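Side-chain contact in LacI family transcription regulator (Bifidobacterium animalis subsp. lactis, PDB 4O5A), which probably regulates transcription by binding operator DNA in response to a small-molecule effector, as LacI family repressors do: residues S119-W124 and D131-L136. Residues are numbered along the deposited sequence; the frame is centred on the assembly and turned at random.
Sequences SILEDW and DALLLL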
ATOM      1  N   SER A 119      14.671 -18.667 -10.918  1.00 42.19           N
ATOM      2  CA  SER A 119      14.209 -20.052 -10.898  1.00 41.90           C
ATOM      3  C   SER A 119      12.719 -20.187 -11.233  1.00 38.45           C
ATOM      4  O   SER A 119      12.328 -21.057 -12.004  1.00 39.57           O
ATOM      5  CB  SER A 119      14.524 -20.698  -9.549  1.00 47.21           C
ATOM      6  OG  SER A 119      14.087 -22.039  -9.525  1.00 53.78           O
ATOM      7  N   ILE A 120      11.890 -19.315 -10.670  1.00 35.47           N
ATOM      8  CA  ILE A 120      10.462 -19.347 -10.962  1.00 29.41           C
ATOM      9  C   ILE A 120      10.197 -19.029 -12.434  1.00 33.08           C
ATOM     10  O   ILE A 120       9.392 -19.693 -13.090  1.00 34.39           O
ATOM     11  CB  ILE A 120       9.688 -18.371 -10.055  1.00 30.67           C
ATOM     12  CG1 ILE A 120       9.789 -18.827  -8.595  1.00 38.67           C
ATOM     13  CG2 ILE A 120       8.232 -18.263 -10.497  1.00 32.29           C
ATOM     14  CD1 ILE A 120       9.348 -17.782  -7.582  1.00 42.93           C
ATOM     15  N   LEU A 121      10.897 -18.021 -12.949  1.00 29.36           N
ATOM     16  CA  LEU A 121      10.740 -17.595 -14.332  1.00 34.25           C
ATOM     17  C   LEU A 121      11.152 -18.713 -15.279  1.00 35.57           C
ATOM     18  O   LEU A 121      10.497 -18.949 -16.292  1.00 35.79           O
ATOM     19  CB  LEU A 121      11.587 -16.351 -14.594  1.00 27.03           C
ATOM     20  CG  LEU A 121      11.154 -15.066 -13.890  1.00 35.45           C
ATOM     21  CD1 LEU A 121      12.087 -13.915 -14.247  1.00 34.47           C
ATOM     22  CD2 LEU A 121       9.708 -14.718 -14.221  1.00 35.71           C
ATOM     23  N   GLU A 122      12.234 -19.407 -14.941  1.00 34.68           N
ATOM     24  CA  GLU A 122      12.704 -20.510 -15.767  1.00 35.00           C
ATOM     25  C   GLU A 122      11.661 -21.622 -15.814  1.00 38.25           C
ATOM     26  O   GLU A 122      11.479 -22.269 -16.842  1.00 39.66           O
ATOM     27  CB  GLU A 122      14.054 -21.024 -15.260  1.00 42.96           C
ATOM     28  CG  GLU A 122      15.204 -20.056 -15.523  1.00 53.01           C
ATOM     29  CD  GLU A 122      16.500 -20.445 -14.827  1.00 63.31           C
ATOM     30  OE1 GLU A 122      16.441 -21.138 -13.784  1.00 66.48           O
ATOM     31  OE2 GLU A 122      17.581 -20.051 -15.322  1.00 64.40           O
ATOM     32  N   ASP A 123      10.960 -21.825 -14.703  1.00 36.76           N
ATOM     33  CA  ASP A 123       9.930 -22.853 -14.635  1.00 40.03           C
ATOM     34  C   ASP A 123       8.756 -22.475 -15.530  1.00 34.97           C
ATOM     35  O   ASP A 123       8.241 -23.306 -16.278  1.00 38.44           O
ATOM     36  CB  ASP A 123       9.468 -23.055 -13.187  1.00 42.86           C
ATOM     37  CG  ASP A 123       8.264 -23.972 -13.080  1.00 54.42           C
ATOM     38  OD1 ASP A 123       8.431 -25.201 -13.242  1.00 55.97           O
ATOM     39  OD2 ASP A 123       7.150 -23.462 -12.826  1.00 62.31           O
ATOM     40  N   TRP A 124       8.352 -21.210 -15.456  1.00 31.11           N
ATOM     41  CA  TRP A 124       7.240 -20.707 -16.248  1.00 32.75           C
ATOM     42  C   TRP A 124       7.547 -20.819 -17.732  1.00 31.86           C
ATOM     43  O   TRP A 124       6.689 -21.195 -18.524  1.00 36.13           O
ATOM     44  CB  TRP A 124       6.945 -19.258 -15.872  1.00 32.60           C
ATOM     45  CG  TRP A 124       6.088 -19.140 -14.655  1.00 34.64           C
ATOM     46  CD1 TRP A 124       5.453 -20.153 -13.994  1.00 40.45           C
ATOM     47  CD2 TRP A 124       5.766 -17.934 -13.950  1.00 29.12           C
ATOM     48  NE1 TRP A 124       4.751 -19.648 -12.915  1.00 40.43           N
ATOM     49  CE2 TRP A 124       4.924 -18.290 -12.873  1.00 32.51           C
ATOM     50  CE3 TRP A 124       6.102 -16.589 -14.126  1.00 37.25           C
ATOM     51  CZ2 TRP A 124       4.419 -17.344 -11.977  1.00 33.07           C
ATOM     52  CZ3 TRP A 124       5.604 -15.656 -13.234  1.00 36.10           C
ATOM     53  CH2 TRP A 124       4.771 -16.039 -12.172  1.00 33.17           C
ATOM     54  N   ASP A 131       1.472 -16.573 -20.618  1.00 27.21           N
ATOM     55  CA  ASP A 131       1.562 -16.115 -21.999  1.00 25.53           C
ATOM     56  C   ASP A 131       2.606 -15.011 -22.178  1.00 23.46           C
ATOM     57  O   ASP A 131       3.081 -14.774 -23.294  1.00 25.41           O
ATOM     58  CB  ASP A 131       0.203 -15.605 -22.467  1.00 28.56           C
ATOM     59  CG  ASP A 131      -0.799 -16.724 -22.687  1.00 30.67           C
ATOM     60  OD1 ASP A 131      -0.390 -17.909 -22.684  1.00 28.79           O
ATOM     61  OD2 ASP A 131      -1.999 -16.411 -22.874  1.00 28.87           O
ATOM     62  N   ALA A 132       2.950 -14.362 -21.074  1.00 23.95           N
ATOM     63  CA  ALA A 132       3.915 -13.264 -21.050  1.00 24.60           C
ATOM     64  C   ALA A 132       4.348 -13.004 -19.624  1.00 20.52           C
ATOM     65  O   ALA A 132       3.614 -13.323 -18.681  1.00 23.43           O
ATOM     66  CB  ALA A 132       3.313 -11.995 -21.663  1.00 21.84           C
ATOM     67  N   LEU A 133       5.531 -12.410 -19.473  1.00 23.02           N
ATOM     68  CA  LEU A 133       6.099 -12.109 -18.159  1.00 23.17           C
ATOM     69  C   LEU A 133       6.279 -10.608 -18.005  1.00 22.92           C
ATOM     70  O   LEU A 133       6.688  -9.926 -18.941  1.00 24.34           O
ATOM     71  CB  LEU A 133       7.476 -12.754 -18.021  1.00 25.28           C
ATOM     72  CG  LEU A 133       7.553 -14.259 -18.224  1.00 30.35           C
ATOM     73  CD1 LEU A 133       8.986 -14.721 -18.160  1.00 29.65           C
ATOM     74  CD2 LEU A 133       6.747 -14.902 -17.127  1.00 34.89           C
ATOM     75  N   LEU A 134       5.985 -10.104 -16.818  1.00 22.45           N
ATOM     76  CA  LEU A 134       6.175  -8.701 -16.514  1.00 23.66           C
ATOM     77  C   LEU A 134       7.417  -8.597 -15.634  1.00 28.85           C
ATOM     78  O   LEU A 134       7.502  -9.273 -14.604  1.00 28.50           O
ATOM     79  CB  LEU A 134       4.937  -8.180 -15.770  1.00 23.57           C
ATOM     80  CG  LEU A 134       4.955  -6.735 -15.291  1.00 27.14           C
ATOM     81  CD1 LEU A 134       5.104  -5.803 -16.478  1.00 26.66           C
ATOM     82  CD2 LEU A 134       3.681  -6.426 -14.525  1.00 26.48           C
ATOM     83  N   LEU A 135       8.387  -7.777 -16.043  1.00 24.45           N
ATOM     84  CA  LEU A 135       9.626  -7.599 -15.278  1.00 23.66           C
ATOM     85  C   LEU A 135       9.677  -6.231 -14.608  1.00 29.49           C
ATOM     86  O   LEU A 135       9.678  -5.198 -15.285  1.00 25.33           O
ATOM     87  CB  LEU A 135      10.843  -7.742 -16.189  1.00 30.69           C
ATOM     88  CG  LEU A 135      10.916  -9.001 -17.047  1.00 39.74           C
ATOM     89  CD1 LEU A 135      12.145  -8.969 -17.953  1.00 44.49           C
ATOM     90  CD2 LEU A 135      10.925 -10.243 -16.168  1.00 37.45           C
ATOM     91  N   LEU A 136       9.733  -6.225 -13.281  1.00 25.50           N
ATOM     92  CA  LEU A 136       9.818  -4.971 -12.538  1.00 29.14           C
ATOM     93  C   LEU A 136      11.165  -4.835 -11.844  1.00 31.39           C
ATOM     94  O   LEU A 136      11.884  -5.825 -11.656  1.00 30.23           O
ATOM     95  CB  LEU A 136       8.698  -4.875 -11.498  1.00 27.96           C
ATOM     96  CG  LEU A 136       7.261  -5.100 -11.966  1.00 27.62           C
ATOM     97  CD1 LEU A 136       6.311  -5.048 -10.774  1.00 31.36           C
ATOM     98  CD2 LEU A 136       6.840  -4.096 -13.040  1.00 29.00           C
TER
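L133 carries most of this wholly apolar contact, CD2 lying chiefly against W124 and CD1 against L121 of the helix. CD2 lies 3.5 Å from CE3 of W124, meeting the benzo part of the indole obliquely. CD1 meets CD2 of L121 at 4.0 Å. With CG of L133 trans to its own carbonyl carbon (chi1 -57°) and the chain then extended, the isopropyl fork reaches the helix surface between these two residues. The indole is also braced from its own helix, where the CG2 methyl of I120 sits 4.0 Å above the ring plane, over its centre. Two residues on, L135 adds a looser touch: its CD2 is 4.3 Å from CD1 of L121. The helix and strand run nearly antiparallel, at 162°, their axes 10.5 Å apart, the geometry of a beta-alpha-beta crossover, in which helix 116-127 links strand 105-111 to the parallel strand 132-135. The contact packs this helix on the parallel sheet of one lobe of the two-lobed periplasmic binding protein-like fold. Strand 132-135 lies there between strands 70-76 and 156-160. V74 touches both L121 and W124, L107 and R109 adjoin the indole, and helix 143-149 flanks the leucines through L147 and M148.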